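Local structure of CELL division inhibitor (Pyrococcus furiosus, 1G3Q) at residues Ala130-Glu135 with Lys159-Ala164; Asp200-Glu205 with Pro218-Ala223; Leu166-Asn171 with Met189-Leu194; Gly39-Ala44 with Thr58-Leu63. The protein binds ADP and magnesium and probably hydrolyses ATP, as a MinD-type P-loop ATPase concerned with the control of cell division. One frame throughout, in Å; residues are numbered along the deposited sequence.

Interaction 1 of 4, residues Ala130-Glu135 with Lys159-Ala164; sequences AMLSGE and KKAGLA
L163 lays its forked end over the backbone of the turn that follows helix 125-131, covering the carbonyls of M131 and G134 and touching the side chain of L132. Its CD2 sits 3.4 Å from M131 O, while its CG lies 3.5 Å from G134 O. CD1, the other branch, meets L132 CD2 at 3.8 Å, and the two leucine side chains cross at about a right angle. L132 contributes a single methyl: CD2 also presses on A161 CB at 3.5 Å, tighter than usual for two carbons. A small methyl suits A161, which faces that leucine directly.

Both segments are ends of helices turning into strands. M131 to G134 form a type I beta turn, and G162, with positive phi, closes helix 145-160 in a Schellman motif; its backbone angles would jam a CB against the preceding carbonyl O, so glycine fits there. Past these turns the chains come together: A164 N donates to E135 O at 2.9 Å and 164°, a bond that begins the pairing of strands 136-141 and 164-173. L163 CA adds a CA-H...O contact to the same oxygen. E135 starts its side chain away from 159-164, and its carboxylate is bound by K109 in a salt bridge and by the backbone N of I4.

The chemistry is thus divided: one straight backbone bond ties the two chains where the strands begin, and leucine methyls shield the peptide groups of the turn, where M131 O is already taken by S6 OG and G134 N.

Interaction 2 of 4, residues Asp200-Glu205 with Pro218-Ala223; sequences DPAIRE and PESKGA. With ADP (adenosine-5'-diphosphate), chain C.
The carboxylate of D200 is gripped through both oxygens, each by the start of a different helix. OD2 accepts from G222 N at 2.9 Å and 154° through its anti lone pair, the one away from the other oxygen. OD1 takes A202 N at 2.9 Å, met from above the carboxylate plane, a capping bond from the N-cap position of helix 201-209. With CG turned opposite the backbone N (chi1 -172°), the carboxylate extends to helix 221-235 while still capping its own. Aspartate is short enough to do both, and its negative charge probably gains from two helix N-termini.

The second helix has its own N-cap: S220 OG accepts from A223 N at 3.1 Å and also bonds to K217 O. Beside the polar pair, the methyl of A202 meets S220 CB at 3.6 Å. I203 CD1 rests 4.0 Å from G222 CA, and a CB on G222 would clash with I203 CG1; glycine lets the helices approach this closely.

D200 also serves the nucleotide, for its backbone N donates to ADP N1 at 2.8 Å and 172°, reading the adenine edge. I203 spreads along the base, CG2 near C5 and C4, CD1 near N6. R204, bent at its second torsion, reaches the ribose, where NH2 makes a weak bond to ADP O3'.

Helix 201-209 therefore stands between the nucleotide and helix 221-235, directly after edge strand 193-198, on which I203 touches I197 and K221 touches P198.

Interaction 3 of 4, residues Leu166-Asn171 with Met189-Leu194; sequences LGFVLN and MEVPLL. With ADP (adenosine-5'-diphosphate), chain C.
Two backbone bonds join the strands at a single parallel bridge: F168 N gives its hydrogen to P192 O at 2.9 Å and 159°, and L194 N to F168 O at 2.9 Å and 157°. Farther along, N171 binds the adenine with its whole amide, ND2 donating to ADP N7 at 2.9 Å and OD1 accepting from ADP N6 at 2.8 Å; asparagine offers just this donor-acceptor pair. T14 O takes another bond from ND2 and helps to fix the amide.

Packing outward centres on the F168 ring, held between two aliphatic groups. M189 CG stands over the centre of one face, 3.5 Å from the centroid, with SD farther above that face in a Met-aromatic contact. L193 CD1 covers the opposite face, offset toward the rim, and V191 O meets the ring edge in its plane. A chi1 of 78°, with CG between the backbone N and carbonyl carbon, places the ring between these neighbours. A CB on G167 would strike P192 O and L194 CG, so glycine lets L194 close over this backbone; L194 CD1 also touches L166 CB.

The contact closes a beta-alpha-beta crossover from strand 164-173 through helix 182-189 to edge strand 193-198. Strand 136-141 pairs along the other side of 164-173, and M189 also packs on helix 145-160.

Interaction 4 of 4, residues Gly39-Ala44 with Thr58-Leu63; sequences GDLTMA and TLHDVL
The loop leaving strand 34-38, which carries D40, a known magnesium-binding residue of this protein, though that metal is not bound to it here, is met by the first turn of helix 59-63. H60 NE2 donates to L41 O at 2.9 Å and 165°. The oxygen is approached in the carbonyl plane, on a lone pair, and lies close to the plane of the imidazole. L41 also covers the ring with its side chain: CD2 lies over one face, offset toward the rim, in a CH-pi contact 4.0 Å from the centroid. Histidine suits this place because one flat group supplies an N-H at its edge and an apolar face.

With chi1 -55°, CG opposite the carbonyl carbon, L41 reaches L63 tip to tip, CD2 to CD1 at 3.8 Å. L59 CD2 lies farther off, 4.4 Å from L41 CD2. Helix 101-106 packs on both L59 and L63.

D40 starts its side chain away from the helix and touches P120. T58 and D61 form a capping box at the helix start, with T58 N donating to D61 OD2 at 2.8 Å. The arrangement is consistent with a P-loop ATPase, in which a loop at a strand's C-terminal end presents an acidic magnesium ligand.

Overall arrangement
All touching residues of interaction 4 are buried, whereas interactions 1, 2 and 3 each mix buried with exposed residues. Interactions 1 and 3 share strand 164-173, the first at its start and the second along it, and both build the sheet with backbone bonds; interaction 3 adds aromatic packing. Interaction 2 uses a carboxylate between helix starts, and interaction 4 an imidazole on a loop carbonyl. ADP links interactions 2 and 3, which read different edges of the adenine, although their nearest atoms are about 5 Å apart. Interactions 1 and 4 touch directly, A130 CB lying 3.8 Å from G39 O. Interactions 1 and 2 lie on opposite sides of the chain's centre, as do 3 and 4.

Interaction 1 of 4, residues Ala130-Glu135 with Lys159-Ala164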
# COMPACT_ATOMS: atom_id res chain seq x y z
N ALA A 130 0.70 -11.75 1.78
CA ALA A 130 0.99 -10.35 2.05
C ALA A 130 -0.15 -9.72 2.83
O ALA A 130 0.06 -9.15 3.90
CB ALA A 130 1.21 -9.60 0.73
N MET A 131 -1.37 -9.82 2.31
CA MET A 131 -2.53 -9.24 2.98
C MET A 131 -2.69 -9.74 4.41
O MET A 131 -2.99 -8.96 5.31
CB MET A 131 -3.81 -9.54 2.19
CG MET A 131 -3.81 -8.97 0.78
SD MET A 131 -5.41 -9.17 -0.04
CE MET A 131 -5.38 -10.95 -0.37
N LEU A 132 -2.49 -11.04 4.61
CA LEU A 132 -2.63 -11.63 5.93
C LEU A 132 -1.51 -11.27 6.89
O LEU A 132 -1.50 -11.72 8.05
CB LEU A 132 -2.76 -13.16 5.83
CG LEU A 132 -4.07 -13.65 5.20
CD1 LEU A 132 -4.05 -15.17 5.10
CD2 LEU A 132 -5.24 -13.18 6.03
N SER A 133 -0.56 -10.47 6.42
CA SER A 133 0.55 -10.04 7.27
C SER A 133 0.11 -8.79 8.04
O SER A 133 0.79 -8.37 8.98
CB SER A 133 1.79 -9.70 6.43
OG SER A 133 2.37 -10.87 5.87
N GLY A 134 -1.02 -8.22 7.65
CA GLY A 134 -1.52 -7.03 8.31
C GLY A 134 -2.62 -7.29 9.33
O GLY A 134 -3.15 -8.40 9.41
N GLU A 135 -2.94 -6.27 10.12
CA GLU A 135 -3.98 -6.37 11.15
C GLU A 135 -5.20 -5.59 10.68
O GLU A 135 -6.33 -5.85 11.09
CB GLU A 135 -3.50 -5.73 12.46
CG GLU A 135 -2.14 -6.20 12.94
CD GLU A 135 -1.60 -5.30 14.04
OE1 GLU A 135 -1.51 -4.07 13.83
OE2 GLU A 135 -1.25 -5.83 15.11
N LYS A 159 -11.81 -9.81 6.18
CA LYS A 159 -12.64 -9.59 7.36
C LYS A 159 -12.80 -10.91 8.11
O LYS A 159 -12.67 -10.96 9.34
CB LYS A 159 -14.01 -9.05 6.96
CG LYS A 159 -14.88 -8.66 8.15
CD LYS A 159 -16.22 -8.13 7.68
CE LYS A 159 -17.08 -7.70 8.87
NZ LYS A 159 -18.43 -7.26 8.42
N LYS A 160 -13.09 -11.98 7.37
CA LYS A 160 -13.27 -13.30 7.96
C LYS A 160 -11.95 -13.83 8.51
O LYS A 160 -11.93 -14.61 9.46
CB LYS A 160 -13.82 -14.27 6.91
CG LYS A 160 -15.20 -13.88 6.37
CD LYS A 160 -15.69 -14.84 5.30
CE LYS A 160 -17.09 -14.46 4.83
NZ LYS A 160 -17.59 -15.36 3.75
N ALA A 161 -10.84 -13.39 7.92
CA ALA A 161 -9.52 -13.82 8.36
C ALA A 161 -9.12 -13.13 9.67
O ALA A 161 -8.11 -13.48 10.27
CB ALA A 161 -8.49 -13.53 7.28
N GLY A 162 -9.92 -12.15 10.09
CA GLY A 162 -9.62 -11.46 11.33
C GLY A 162 -9.14 -10.03 11.23
O GLY A 162 -8.97 -9.36 12.25
N LEU A 163 -8.91 -9.54 10.01
CA LEU A 163 -8.44 -8.17 9.84
C LEU A 163 -9.54 -7.12 9.97
O LEU A 163 -10.67 -7.33 9.53
CB LEU A 163 -7.77 -7.99 8.47
CG LEU A 163 -6.44 -8.68 8.18
CD1 LEU A 163 -6.66 -10.17 7.96
CD2 LEU A 163 -5.81 -8.05 6.94
N ALA A 164 -9.19 -5.99 10.57
CA ALA A 164 -10.11 -4.88 10.73
C ALA A 164 -10.12 -4.11 9.42
O ALA A 164 -9.08 -3.60 8.98
CB ALA A 164 -9.65 -3.97 11.87

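Interaction 2 of 4, residues Asp200-Glu205 with Pro218-Ala223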
# COMPACT_ATOMS: atom_id res chain seq x y z
N ASP A 200 -5.20 12.13 -11.61
CA ASP A 200 -4.39 13.35 -11.65
C ASP A 200 -3.01 13.09 -12.23
O ASP A 200 -2.23 12.33 -11.66
CB ASP A 200 -4.27 13.90 -10.23
CG ASP A 200 -3.62 15.27 -10.17
OD1 ASP A 200 -3.04 15.72 -11.18
OD2 ASP A 200 -3.68 15.90 -9.09
N PRO A 201 -2.68 13.73 -13.36
CA PRO A 201 -1.37 13.56 -13.99
C PRO A 201 -0.23 13.77 -12.98
O PRO A 201 0.84 13.17 -13.12
CB PRO A 201 -1.38 14.62 -15.08
CG PRO A 201 -2.82 14.61 -15.52
CD PRO A 201 -3.55 14.58 -14.19
N ALA A 202 -0.45 14.61 -11.98
CA ALA A 202 0.57 14.88 -10.96
C ALA A 202 0.99 13.61 -10.23
O ALA A 202 2.16 13.46 -9.84
CB ALA A 202 0.06 15.91 -9.97
N ILE A 203 0.04 12.71 -10.02
CA ILE A 203 0.32 11.46 -9.33
C ILE A 203 1.24 10.59 -10.19
O ILE A 203 2.22 10.03 -9.70
CB ILE A 203 -1.00 10.71 -9.00
CG1 ILE A 203 -1.73 11.43 -7.87
CG2 ILE A 203 -0.70 9.27 -8.62
CD1 ILE A 203 -3.10 10.84 -7.51
N ARG A 204 0.93 10.50 -11.48
CA ARG A 204 1.75 9.73 -12.42
C ARG A 204 3.14 10.35 -12.49
O ARG A 204 4.15 9.65 -12.55
CB ARG A 204 1.09 9.73 -13.81
CG ARG A 204 1.95 9.16 -14.94
CD ARG A 204 2.35 7.70 -14.72
NE ARG A 204 3.10 7.17 -15.85
CZ ARG A 204 3.78 6.02 -15.83
NH1 ARG A 204 4.43 5.62 -16.92
NH2 ARG A 204 3.81 5.28 -14.73
N GLU A 205 3.19 11.68 -12.48
CA GLU A 205 4.47 12.37 -12.55
C GLU A 205 5.32 11.99 -11.33
O GLU A 205 6.52 11.74 -11.46
CB GLU A 205 4.27 13.88 -12.59
CG GLU A 205 5.53 14.63 -13.00
CD GLU A 205 5.33 16.13 -13.12
OE1 GLU A 205 4.18 16.58 -13.28
OE2 GLU A 205 6.35 16.86 -13.07
N PRO A 218 2.83 19.31 -3.97
CA PRO A 218 1.96 19.55 -2.82
C PRO A 218 0.64 20.31 -3.00
O PRO A 218 -0.23 20.22 -2.14
CB PRO A 218 2.90 20.24 -1.83
CG PRO A 218 3.78 21.02 -2.72
CD PRO A 218 4.11 20.03 -3.81
N GLU A 219 0.48 21.04 -4.10
CA GLU A 219 -0.76 21.78 -4.32
C GLU A 219 -1.69 21.09 -5.32
O GLU A 219 -2.77 21.61 -5.62
CB GLU A 219 -0.47 23.21 -4.78
CG GLU A 219 0.11 24.13 -3.70
CD GLU A 219 -0.85 24.39 -2.55
OE1 GLU A 219 -2.08 24.36 -2.77
OE2 GLU A 219 -0.37 24.65 -1.42
N SER A 220 -1.28 19.94 -5.84
CA SER A 220 -2.11 19.21 -6.79
C SER A 220 -3.31 18.60 -6.07
O SER A 220 -3.25 18.37 -4.86
CB SER A 220 -1.31 18.10 -7.46
OG SER A 220 -0.88 17.14 -6.51
N LYS A 221 -4.38 18.33 -6.80
CA LYS A 221 -5.58 17.73 -6.21
C LYS A 221 -5.24 16.37 -5.61
O LYS A 221 -5.75 16.01 -4.55
CB LYS A 221 -6.67 17.57 -7.27
CG LYS A 221 -7.21 18.86 -7.85
CD LYS A 221 -8.47 18.59 -8.68
CE LYS A 221 -9.07 19.87 -9.23
NZ LYS A 221 -8.20 20.49 -10.27
N GLY A 222 -4.39 15.62 -6.30
CA GLY A 222 -4.00 14.31 -5.80
C GLY A 222 -3.26 14.39 -4.48
O GLY A 222 -3.55 13.63 -3.55
N ALA A 223 -2.32 15.33 -4.39
CA ALA A 223 -1.55 15.51 -3.16
C ALA A 223 -2.47 15.84 -2.00
O ALA A 223 -2.38 15.24 -0.93
CB ALA A 223 -0.52 16.63 -3.35
PB ADP C . -0.95 -1.10 -8.56
O1B ADP C . -0.68 -2.13 -9.55
O2B ADP C . -2.31 -1.26 -8.03
O3B ADP C . 0.13 -0.98 -7.31
PA ADP C . 0.01 1.48 -9.20
O1A ADP C . 1.34 1.22 -9.63
O2A ADP C . -0.06 2.09 -7.90
O3A ADP C . -0.91 0.28 -9.26
O5' ADP C . -0.56 2.44 -10.20
C5' ADP C . -0.65 2.17 -11.65
C4' ADP C . -0.30 3.36 -12.46
O4' ADP C . -1.36 4.35 -12.44
C3' ADP C . 0.91 4.10 -12.01
O3' ADP C . 1.75 4.42 -13.12
C2' ADP C . 0.43 5.37 -11.36
O2' ADP C . 1.29 6.50 -11.49
C1' ADP C . -0.87 5.64 -11.99
N9 ADP C . -1.91 6.15 -11.06
C8 ADP C . -2.45 5.62 -9.87
N7 ADP C . -3.36 6.35 -9.30
C5 ADP C . -3.47 7.44 -10.13
C6 ADP C . -4.29 8.60 -10.09
N6 ADP C . -5.15 8.78 -9.09
N1 ADP C . -4.15 9.54 -11.12
C2 ADP C . -3.26 9.34 -12.14
N3 ADP C . -2.45 8.26 -12.25
C4 ADP C . -2.60 7.34 -11.22

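Interaction 3 of 4, residues Leu166-Asn171 with Met189-Leu194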
# COMPACT_ATOMS: atom_id res chain seq x y z
N LEU A 166 -10.65 -1.03 7.57
CA LEU A 166 -10.75 0.41 7.79
C LEU A 166 -11.75 1.09 6.86
O LEU A 166 -12.45 2.02 7.26
CB LEU A 166 -9.38 1.06 7.59
CG LEU A 166 -8.24 0.58 8.50
CD1 LEU A 166 -6.94 1.26 8.09
CD2 LEU A 166 -8.58 0.91 9.95
N GLY A 167 -11.79 0.62 5.62
CA GLY A 167 -12.69 1.20 4.64
C GLY A 167 -12.02 1.12 3.28
O GLY A 167 -11.11 0.30 3.09
N PHE A 168 -12.43 1.96 2.34
CA PHE A 168 -11.83 1.92 1.02
C PHE A 168 -11.50 3.29 0.43
O PHE A 168 -11.99 4.32 0.89
CB PHE A 168 -12.74 1.15 0.05
CG PHE A 168 -13.93 1.93 -0.45
CD1 PHE A 168 -13.94 2.46 -1.74
CD2 PHE A 168 -15.05 2.12 0.36
CE1 PHE A 168 -15.04 3.16 -2.22
CE2 PHE A 168 -16.16 2.82 -0.12
CZ PHE A 168 -16.16 3.34 -1.41
N VAL A 169 -10.63 3.27 -0.57
CA VAL A 169 -10.21 4.47 -1.27
C VAL A 169 -10.69 4.34 -2.71
O VAL A 169 -10.46 3.32 -3.35
CB VAL A 169 -8.66 4.61 -1.28
CG1 VAL A 169 -8.25 5.81 -2.13
CG2 VAL A 169 -8.14 4.76 0.14
N LEU A 170 -11.37 5.37 -3.20
CA LEU A 170 -11.85 5.36 -4.57
C LEU A 170 -10.81 6.12 -5.37
O LEU A 170 -10.82 7.34 -5.42
CB LEU A 170 -13.21 6.06 -4.68
CG LEU A 170 -13.88 6.06 -6.06
CD1 LEU A 170 -14.16 4.62 -6.49
CD2 LEU A 170 -15.17 6.86 -5.99
N ASN A 171 -9.90 5.38 -6.00
CA ASN A 171 -8.82 5.99 -6.76
C ASN A 171 -9.12 6.16 -8.25
O ASN A 171 -9.96 5.47 -8.82
CB ASN A 171 -7.54 5.18 -6.56
CG ASN A 171 -6.33 5.84 -7.19
OD1 ASN A 171 -6.16 7.06 -7.12
ND2 ASN A 171 -5.47 5.04 -7.81
N MET A 189 -19.61 -0.86 -2.08
CA MET A 189 -18.55 -1.44 -1.26
C MET A 189 -18.99 -1.99 0.09
O MET A 189 -18.45 -2.99 0.56
CB MET A 189 -17.44 -0.42 -1.05
CG MET A 189 -16.66 -0.09 -2.31
SD MET A 189 -15.99 -1.59 -3.07
CE MET A 189 -14.70 -2.00 -1.90
N GLU A 190 -19.96 -1.33 0.72
CA GLU A 190 -20.46 -1.75 2.03
C GLU A 190 -19.49 -1.40 3.17
O GLU A 190 -19.68 -1.84 4.30
CB GLU A 190 -20.76 -3.25 2.04
CG GLU A 190 -21.90 -3.66 1.12
CD GLU A 190 -22.36 -5.08 1.36
OE1 GLU A 190 -21.55 -6.02 1.18
OE2 GLU A 190 -23.53 -5.27 1.74
N VAL A 191 -18.46 -0.63 2.85
CA VAL A 191 -17.49 -0.19 3.85
C VAL A 191 -17.30 1.31 3.68
O VAL A 191 -17.52 1.85 2.60
CB VAL A 191 -16.13 -0.91 3.68
CG1 VAL A 191 -16.28 -2.39 4.01
CG2 VAL A 191 -15.60 -0.73 2.26
N PRO A 192 -16.90 2.00 4.75
CA PRO A 192 -16.69 3.46 4.73
C PRO A 192 -15.75 3.97 3.64
O PRO A 192 -14.66 3.43 3.44
CB PRO A 192 -16.14 3.75 6.12
CG PRO A 192 -16.75 2.68 6.96
CD PRO A 192 -16.59 1.46 6.09
N LEU A 193 -16.19 5.00 2.93
CA LEU A 193 -15.37 5.62 1.90
C LEU A 193 -14.44 6.56 2.65
O LEU A 193 -14.88 7.58 3.19
CB LEU A 193 -16.25 6.42 0.93
CG LEU A 193 -15.52 7.30 -0.10
CD1 LEU A 193 -14.60 6.44 -0.95
CD2 LEU A 193 -16.53 8.01 -0.97
N LEU A 194 -13.16 6.22 2.71
CA LEU A 194 -12.19 7.03 3.44
C LEU A 194 -11.60 8.17 2.63
O LEU A 194 -11.15 9.17 3.20
CB LEU A 194 -11.07 6.14 3.98
CG LEU A 194 -11.55 5.00 4.88
CD1 LEU A 194 -10.34 4.27 5.44
CD2 LEU A 194 -12.41 5.55 6.01
PB ADP C . -0.95 -1.10 -8.56
O1B ADP C . -0.68 -2.13 -9.55
O2B ADP C . -2.31 -1.26 -8.03
O3B ADP C . 0.13 -0.98 -7.31
PA ADP C . 0.01 1.48 -9.20
O1A ADP C . 1.34 1.22 -9.63
O2A ADP C . -0.06 2.09 -7.90
O3A ADP C . -0.91 0.28 -9.26
O5' ADP C . -0.56 2.44 -10.20
C5' ADP C . -0.65 2.17 -11.65
C4' ADP C . -0.30 3.36 -12.46
O4' ADP C . -1.36 4.35 -12.44
C3' ADP C . 0.91 4.10 -12.01
O3' ADP C . 1.75 4.42 -13.12
C2' ADP C . 0.43 5.37 -11.36
O2' ADP C . 1.29 6.50 -11.49
C1' ADP C . -0.87 5.64 -11.99
N9 ADP C . -1.91 6.15 -11.06
C8 ADP C . -2.45 5.62 -9.87
N7 ADP C . -3.36 6.35 -9.30
C5 ADP C . -3.47 7.44 -10.13
C6 ADP C . -4.29 8.60 -10.09
N6 ADP C . -5.15 8.78 -9.09
N1 ADP C . -4.15 9.54 -11.12
C2 ADP C . -3.26 9.34 -12.14
N3 ADP C . -2.45 8.26 -12.25
C4 ADP C . -2.60 7.34 -11.22

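Interaction 4 of 4, residues Gly39-Ala44 with Thr58-Leu63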
# COMPACT_ATOMS: atom_id res chain seq x y z
N GLY A 39 5.24 -5.86 -0.44
CA GLY A 39 4.83 -7.25 -0.39
C GLY A 39 4.42 -7.79 -1.75
O GLY A 39 3.89 -8.90 -1.85
N ASP A 40 4.66 -7.02 -2.81
CA ASP A 40 4.32 -7.46 -4.16
C ASP A 40 5.57 -8.16 -4.70
O ASP A 40 6.32 -7.61 -5.51
CB ASP A 40 3.96 -6.27 -5.05
CG ASP A 40 3.04 -6.67 -6.19
OD1 ASP A 40 3.20 -7.80 -6.68
OD2 ASP A 40 2.18 -5.86 -6.59
N LEU A 41 5.76 -9.38 -4.24
CA LEU A 41 6.92 -10.18 -4.59
C LEU A 41 7.25 -10.35 -6.07
O LEU A 41 8.43 -10.36 -6.44
CB LEU A 41 6.81 -11.56 -3.92
CG LEU A 41 6.62 -11.52 -2.39
CD1 LEU A 41 6.60 -12.94 -1.84
CD2 LEU A 41 7.74 -10.73 -1.75
N THR A 42 6.24 -10.48 -6.93
CA THR A 42 6.51 -10.67 -8.36
C THR A 42 6.61 -9.37 -9.14
O THR A 42 7.02 -9.38 -10.31
CB THR A 42 5.44 -11.55 -9.04
OG1 THR A 42 4.18 -10.87 -9.00
CG2 THR A 42 5.31 -12.89 -8.33
N MET A 43 6.24 -8.26 -8.52
CA MET A 43 6.28 -6.95 -9.18
C MET A 43 6.72 -5.88 -8.19
O MET A 43 5.96 -4.98 -7.87
CB MET A 43 4.89 -6.59 -9.73
CG MET A 43 4.33 -7.60 -10.72
SD MET A 43 5.25 -7.66 -12.28
CE MET A 43 4.35 -6.44 -13.23
N ALA A 44 7.96 -5.98 -7.71
CA ALA A 44 8.48 -5.02 -6.75
C ALA A 44 8.65 -3.65 -7.39
O ALA A 44 9.49 -3.48 -8.27
CB ALA A 44 9.80 -5.51 -6.19
N THR A 58 17.01 -7.19 0.30
CA THR A 58 15.58 -6.98 0.19
C THR A 58 14.75 -7.97 1.00
O THR A 58 15.28 -8.91 1.59
CB THR A 58 15.12 -7.12 -1.28
OG1 THR A 58 15.43 -8.44 -1.74
CG2 THR A 58 15.82 -6.10 -2.17
N LEU A 59 13.45 -7.75 0.99
CA LEU A 59 12.52 -8.63 1.69
C LEU A 59 12.67 -10.04 1.11
O LEU A 59 12.53 -11.04 1.82
CB LEU A 59 11.09 -8.13 1.49
CG LEU A 59 9.93 -8.98 2.02
CD1 LEU A 59 10.12 -9.27 3.50
CD2 LEU A 59 8.62 -8.24 1.79
N HIS A 60 12.98 -10.12 -0.18
CA HIS A 60 13.15 -11.42 -0.84
C HIS A 60 14.29 -12.21 -0.21
O HIS A 60 14.20 -13.44 -0.07
CB HIS A 60 13.39 -11.24 -2.34
CG HIS A 60 12.20 -10.70 -3.08
ND1 HIS A 60 11.74 -9.42 -2.92
CD2 HIS A 60 11.37 -11.29 -3.98
CE1 HIS A 60 10.67 -9.23 -3.68
NE2 HIS A 60 10.43 -10.35 -4.34
N ASP A 61 15.36 -11.52 0.16
CA ASP A 61 16.51 -12.15 0.79
C ASP A 61 16.07 -12.70 2.15
O ASP A 61 16.44 -13.81 2.54
CB ASP A 61 17.64 -11.15 0.99
CG ASP A 61 18.30 -10.75 -0.32
OD1 ASP A 61 18.88 -11.64 -0.98
OD2 ASP A 61 18.24 -9.56 -0.68
N VAL A 62 15.28 -11.90 2.86
CA VAL A 62 14.78 -12.28 4.17
C VAL A 62 13.88 -13.51 4.06
O VAL A 62 14.03 -14.47 4.81
CB VAL A 62 13.97 -11.12 4.81
CG1 VAL A 62 13.48 -11.51 6.19
CG2 VAL A 62 14.84 -9.86 4.89
N LEU A 63 12.95 -13.47 3.10
CA LEU A 63 12.02 -14.57 2.89
C LEU A 63 12.69 -15.85 2.40
O LEU A 63 12.10 -16.93 2.44
CB LEU A 63 10.92 -14.15 1.91
CG LEU A 63 10.06 -12.95 2.32
CD1 LEU A 63 9.08 -12.62 1.21
CD2 LEU A 63 9.32 -13.25 3.62